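PDB 3SFW: dihydropyrimidinase from Brevibacillus agri, which catalyses the reversible hydrolytic ring opening of dihydropyrimidines at a zinc-containing active site. Local coordinates for residues M1-A13 / T38-P52. Sequence-based numbering, arbitrary orientation.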
loop_
_atom_site.group_PDB
_atom_site.type_symbol
_atom_site.label_atom_id
_atom_site.label_comp_id
_atom_site.label_asym_id
_atom_site.label_seq_id
_atom_site.Cartn_x
_atom_site.Cartn_y
_atom_site.Cartn_z
ATOM N N MET A 1 -20.430 47.719 22.633
ATOM C CA MET A 1 -20.968 47.245 23.925
ATOM C C MET A 1 -20.332 45.933 24.449
ATOM O O MET A 1 -19.494 45.291 23.776
ATOM C CB MET A 1 -22.509 47.199 23.890
ATOM C CG MET A 1 -23.169 46.151 22.977
ATOM S SD MET A 1 -25.024 46.370 22.893
ATOM C CE MET A 1 -25.129 47.892 21.918
ATOM N N LYS A 2 -20.643 45.618 25.696
ATOM C CA LYS A 2 -20.144 44.402 26.308
ATOM C C LYS A 2 -21.264 43.394 26.389
ATOM O O LYS A 2 -22.429 43.729 26.690
ATOM C CB LYS A 2 -19.574 44.674 27.697
ATOM C CG LYS A 2 -18.280 45.478 27.678
ATOM C CD LYS A 2 -18.025 46.126 29.040
ATOM C CE LYS A 2 -17.503 45.126 30.037
ATOM N NZ LYS A 2 -16.848 45.797 31.216
ATOM N N LYS A 3 -20.910 42.132 26.190
ATOM C CA LYS A 3 -21.866 41.042 26.312
ATOM C C LYS A 3 -21.247 39.941 27.154
ATOM O O LYS A 3 -20.091 39.590 26.947
ATOM C CB LYS A 3 -22.216 40.483 24.922
ATOM C CG LYS A 3 -22.982 41.513 24.015
ATOM C CD LYS A 3 -23.257 40.899 22.637
ATOM C CE LYS A 3 -24.004 41.902 21.691
ATOM N NZ LYS A 3 -23.223 43.151 21.341
ATOM N N TRP A 4 -22.016 39.423 28.100
ATOM C CA TRP A 4 -21.543 38.435 29.060
ATOM C C TRP A 4 -22.385 37.187 28.869
ATOM O O TRP A 4 -23.573 37.152 29.238
ATOM C CB TRP A 4 -21.757 38.994 30.478
ATOM C CG TRP A 4 -21.123 38.244 31.616
ATOM C CD1 TRP A 4 -20.162 37.267 31.557
ATOM C CD2 TRP A 4 -21.388 38.465 33.003
ATOM N NE1 TRP A 4 -19.849 36.838 32.842
ATOM C CE2 TRP A 4 -20.592 37.559 33.740
ATOM C CE3 TRP A 4 -22.214 39.366 33.700
ATOM C CZ2 TRP A 4 -20.589 37.537 35.154
ATOM C CZ3 TRP A 4 -22.243 39.314 35.091
ATOM C CH2 TRP A 4 -21.431 38.410 35.804
ATOM N N ILE A 5 -21.822 36.199 28.159
ATOM C CA ILE A 5 -22.534 34.983 27.869
ATOM C C ILE A 5 -22.319 34.001 29.015
ATOM O O ILE A 5 -21.168 33.505 29.233
ATOM C CB ILE A 5 -22.066 34.330 26.541
ATOM C CG1 ILE A 5 -22.007 35.356 25.392
ATOM C CG2 ILE A 5 -22.908 33.138 26.194
ATOM C CD1 ILE A 5 -21.382 34.761 24.060
ATOM N N ARG A 6 -23.396 33.706 29.734
ATOM C CA ARG A 6 -23.294 32.952 31.018
ATOM C C ARG A 6 -23.925 31.567 31.006
ATOM O O ARG A 6 -24.934 31.320 30.328
ATOM C CB ARG A 6 -23.946 33.756 32.157
ATOM C CG ARG A 6 -23.393 35.178 32.309
ATOM C CD ARG A 6 -23.788 35.726 33.666
ATOM N NE ARG A 6 -23.083 34.988 34.713
ATOM C CZ ARG A 6 -23.235 35.214 36.016
ATOM N NH1 ARG A 6 -24.091 36.136 36.432
ATOM N NH2 ARG A 6 -22.533 34.506 36.899
ATOM N N ASN A 7 -23.308 30.649 31.745
ATOM C CA ASN A 7 -23.932 29.367 32.048
ATOM C C ASN A 7 -23.889 28.351 30.916
ATOM O O ASN A 7 -24.610 27.357 30.976
ATOM C CB ASN A 7 -25.406 29.551 32.468
ATOM C CG ASN A 7 -25.579 30.565 33.575
ATOM O OD1 ASN A 7 -24.782 30.602 34.521
ATOM N ND2 ASN A 7 -26.641 31.408 33.476
ATOM N N GLY A 8 -23.065 28.604 29.903
ATOM C CA GLY A 8 -22.935 27.689 28.763
ATOM C C GLY A 8 -21.694 26.799 28.896
ATOM O O GLY A 8 -20.908 26.957 29.856
ATOM N N THR A 9 -21.572 25.840 27.980
ATOM C CA THR A 9 -20.385 24.950 27.883
ATOM C C THR A 9 -19.605 25.277 26.612
ATOM O O THR A 9 -20.133 25.156 25.507
ATOM C CB THR A 9 -20.822 23.522 27.861
ATOM O OG1 THR A 9 -21.614 23.272 29.023
ATOM C CG2 THR A 9 -19.601 22.544 27.856
ATOM N N VAL A 10 -18.404 25.824 26.795
ATOM C CA VAL A 10 -17.495 26.146 25.670
ATOM C C VAL A 10 -16.849 24.858 25.143
ATOM O O VAL A 10 -16.329 24.071 25.911
ATOM C CB VAL A 10 -16.381 27.113 26.141
ATOM C CG1 VAL A 10 -15.362 27.473 24.953
ATOM C CG2 VAL A 10 -17.044 28.392 26.720
ATOM N N VAL A 11 -16.901 24.655 23.826
ATOM C CA VAL A 11 -16.226 23.508 23.213
ATOM C C VAL A 11 -15.428 24.081 22.085
ATOM O O VAL A 11 -15.961 24.820 21.249
ATOM C CB VAL A 11 -17.231 22.510 22.579
ATOM C CG1 VAL A 11 -16.452 21.324 21.931
ATOM C CG2 VAL A 11 -18.219 22.024 23.615
ATOM N N THR A 12 -14.129 23.817 22.079
ATOM C CA THR A 12 -13.300 24.258 20.960
ATOM C C THR A 12 -12.602 23.014 20.402
ATOM O O THR A 12 -13.018 21.878 20.683
ATOM C CB THR A 12 -12.246 25.276 21.387
ATOM O OG1 THR A 12 -11.309 24.627 22.259
ATOM C CG2 THR A 12 -12.882 26.530 22.113
ATOM N N ALA A 13 -11.589 23.213 19.562
ATOM C CA ALA A 13 -10.948 22.045 18.954
ATOM C C ALA A 13 -10.174 21.252 19.985
ATOM O O ALA A 13 -9.879 20.073 19.746
ATOM C CB ALA A 13 -10.056 22.437 17.770
ATOM N N THR A 38 -19.295 44.144 34.838
ATOM C CA THR A 38 -20.172 45.283 35.037
ATOM C C THR A 38 -20.593 45.827 33.684
ATOM O O THR A 38 -19.806 45.817 32.703
ATOM C CB THR A 38 -19.537 46.409 35.947
ATOM O OG1 THR A 38 -18.239 46.776 35.455
ATOM C CG2 THR A 38 -19.401 45.931 37.393
ATOM N N ASP A 39 -21.867 46.203 33.613
ATOM C CA ASP A 39 -22.374 46.969 32.494
ATOM C C ASP A 39 -22.320 46.140 31.226
ATOM O O ASP A 39 -22.035 46.671 30.152
ATOM C CB ASP A 39 -21.553 48.257 32.290
ATOM C CG ASP A 39 -21.555 49.174 33.523
ATOM O OD1 ASP A 39 -22.605 49.291 34.215
ATOM O OD2 ASP A 39 -20.492 49.783 33.790
ATOM N N ALA A 40 -22.519 44.829 31.350
ATOM C CA ALA A 40 -22.586 43.986 30.157
ATOM C C ALA A 40 -23.982 43.455 29.989
ATOM O O ALA A 40 -24.677 43.211 30.973
ATOM C CB ALA A 40 -21.580 42.837 30.232
ATOM N N GLU A 41 -24.408 43.289 28.743
ATOM C CA GLU A 41 -25.674 42.588 28.460
ATOM C C GLU A 41 -25.520 41.093 28.781
ATOM O O GLU A 41 -24.629 40.433 28.222
ATOM C CB GLU A 41 -26.067 42.749 26.996
ATOM C CG GLU A 41 -27.399 42.012 26.655
ATOM C CD GLU A 41 -27.776 42.042 25.179
ATOM O OE1 GLU A 41 -26.929 42.380 24.307
ATOM O OE2 GLU A 41 -28.916 41.640 24.884
ATOM N N VAL A 42 -26.361 40.570 29.676
ATOM C CA VAL A 42 -26.279 39.151 30.043
ATOM C C VAL A 42 -27.015 38.304 29.005
ATOM O O VAL A 42 -28.178 38.556 28.699
ATOM C CB VAL A 42 -26.796 38.859 31.489
ATOM C CG1 VAL A 42 -26.912 37.363 31.742
ATOM C CG2 VAL A 42 -25.869 39.491 32.544
ATOM N N ILE A 43 -26.302 37.338 28.415
ATOM C CA ILE A 43 -26.895 36.377 27.484
ATOM C C ILE A 43 -26.904 35.023 28.178
ATOM O O ILE A 43 -25.838 34.483 28.559
ATOM C CB ILE A 43 -26.024 36.233 26.184
ATOM C CG1 ILE A 43 -25.675 37.592 25.554
ATOM C CG2 ILE A 43 -26.688 35.314 25.165
ATOM C CD1 ILE A 43 -26.805 38.526 25.422
ATOM N N ASP A 44 -28.088 34.470 28.350
ATOM C CA ASP A 44 -28.232 33.195 29.043
ATOM C C ASP A 44 -28.011 31.985 28.104
ATOM O O ASP A 44 -28.813 31.734 27.202
ATOM C CB ASP A 44 -29.626 33.149 29.689
ATOM C CG ASP A 44 -29.866 31.892 30.493
ATOM O OD1 ASP A 44 -28.966 31.042 30.595
ATOM O OD2 ASP A 44 -30.976 31.745 31.039
ATOM N N ALA A 45 -26.904 31.254 28.309
ATOM C CA ALA A 45 -26.572 30.090 27.466
ATOM C C ALA A 45 -26.765 28.758 28.185
ATOM O O ALA A 45 -26.233 27.736 27.764
ATOM C CB ALA A 45 -25.125 30.208 26.921
ATOM N N THR A 46 -27.640 28.740 29.204
ATOM C CA THR A 46 -27.996 27.495 29.874
ATOM C C THR A 46 -28.457 26.444 28.883
ATOM O O THR A 46 -29.345 26.704 28.042
ATOM C CB THR A 46 -29.146 27.727 30.955
ATOM O OG1 THR A 46 -28.742 28.736 31.876
ATOM C CG2 THR A 46 -29.423 26.451 31.741
ATOM N N GLY A 47 -27.874 25.243 28.975
ATOM C CA GLY A 47 -28.268 24.123 28.114
ATOM C C GLY A 47 -27.675 24.177 26.698
ATOM O O GLY A 47 -27.961 23.323 25.859
ATOM N N TYR A 48 -26.851 25.177 26.437
ATOM C CA TYR A 48 -26.218 25.279 25.096
ATOM C C TYR A 48 -24.727 24.975 25.167
ATOM O O TYR A 48 -24.049 25.284 26.182
ATOM C CB TYR A 48 -26.385 26.698 24.509
ATOM C CG TYR A 48 -27.831 27.190 24.385
ATOM C CD1 TYR A 48 -28.906 26.301 24.234
ATOM C CD2 TYR A 48 -28.105 28.545 24.470
ATOM C CE1 TYR A 48 -30.238 26.797 24.116
ATOM C CE2 TYR A 48 -29.395 29.028 24.352
ATOM C CZ TYR A 48 -30.445 28.166 24.189
ATOM O OH TYR A 48 -31.716 28.712 24.030
ATOM N N TYR A 49 -24.196 24.528 24.039
ATOM C CA TYR A 49 -22.790 24.695 23.728
ATOM C C TYR A 49 -22.496 26.097 23.124
ATOM O O TYR A 49 -23.293 26.632 22.350
ATOM C CB TYR A 49 -22.355 23.672 22.673
ATOM C CG TYR A 49 -22.310 22.255 23.161
ATOM C CD1 TYR A 49 -21.618 21.922 24.333
ATOM C CD2 TYR A 49 -22.967 21.235 22.455
ATOM C CE1 TYR A 49 -21.587 20.603 24.770
ATOM C CE2 TYR A 49 -22.932 19.918 22.885
ATOM C CZ TYR A 49 -22.302 19.626 24.070
ATOM O OH TYR A 49 -22.234 18.308 24.456
ATOM N N LEU A 50 -21.354 26.674 23.495
ATOM C CA LEU A 50 -20.784 27.818 22.761
ATOM C C LEU A 50 -19.735 27.223 21.826
ATOM O O LEU A 50 -18.710 26.693 22.295
ATOM C CB LEU A 50 -20.085 28.799 23.704
ATOM C CG LEU A 50 -20.927 29.677 24.624
ATOM C CD1 LEU A 50 -21.780 28.897 25.499
ATOM C CD2 LEU A 50 -20.098 30.695 25.432
ATOM N N LEU A 51 -19.966 27.350 20.527
ATOM C CA LEU A 51 -19.033 26.837 19.492
ATOM C C LEU A 51 -18.368 27.989 18.795
ATOM O O LEU A 51 -19.011 29.014 18.573
ATOM C CB LEU A 51 -19.811 26.032 18.451
ATOM C CG LEU A 51 -20.672 24.892 19.022
ATOM C CD1 LEU A 51 -21.467 24.198 17.914
ATOM C CD2 LEU A 51 -19.771 23.882 19.740
ATOM N N PRO A 52 -17.093 27.835 18.390
ATOM C CA PRO A 52 -16.560 28.814 17.429
ATOM C C PRO A 52 -17.407 28.771 16.160
ATOM O O PRO A 52 -17.787 27.680 15.705
ATOM C CB PRO A 52 -15.122 28.299 17.132
ATOM C CG PRO A 52 -14.787 27.388 18.330
ATOM C CD PRO A 52 -16.149 26.727 18.638
HETATM O O HOH W 1 -21.703 47.469 27.546
HETATM O O HOH W 2 -16.446 43.855 33.171
HETATM O O HOH W 3 -25.519 24.924 30.708
HETATM O O HOH W 4 -24.164 23.994 28.684
#
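Tyr49 carries CG beside its backbone N (chi1 -70°), which swings the ring alongside Thr9 and within reach of Val11: Val11 CG2 lies 3.5 Å from Tyr49 CD1, and the Thr9 carbonyl oxygen sits at the ring edge, in its plane. Leu50, with a similar first torsion (-72°), sends its branches along the other side of the sheet, CD2 reaching 3.8 Å from Ile5 CG2 and CD1 resting 3.7 Å from Gly8 CA, where a beta carbon would collide with it. Replacing Tyr49 by an alanine would probably open a gap beside Val11 CG2 and leave Thr9 CG2 without its ring neighbour.

Two parallel ladders, shifted in register by two residues, hold the backbones together. In the first, Trp4 N donates to Glu41 O at 2.8 Å and Ala45 N to Arg6 O; in the second, Leu50 N meets Thr9 O from above the carbonyl plane. Between them, a type II turn from Ala45 to Tyr48 absorbs the shift, and Asp44 OD1 accepts from Thr46 N (3.0 Å) in an Asx turn. Trp4 CE3 packs on Val42 CG2 at 3.8 Å, while Arg6 lays CD over the centre of one face of the Trp4 ring, and its NE forms a salt bridge with Asp20.

The contact thus ties strands 2-6 and 9-11 to strands 41-44 and 49-59, the last of which runs on to the zinc ligand His58, with backbone bonds setting the register and mainly apolar side chains filling the face of Ile5 and Leu50.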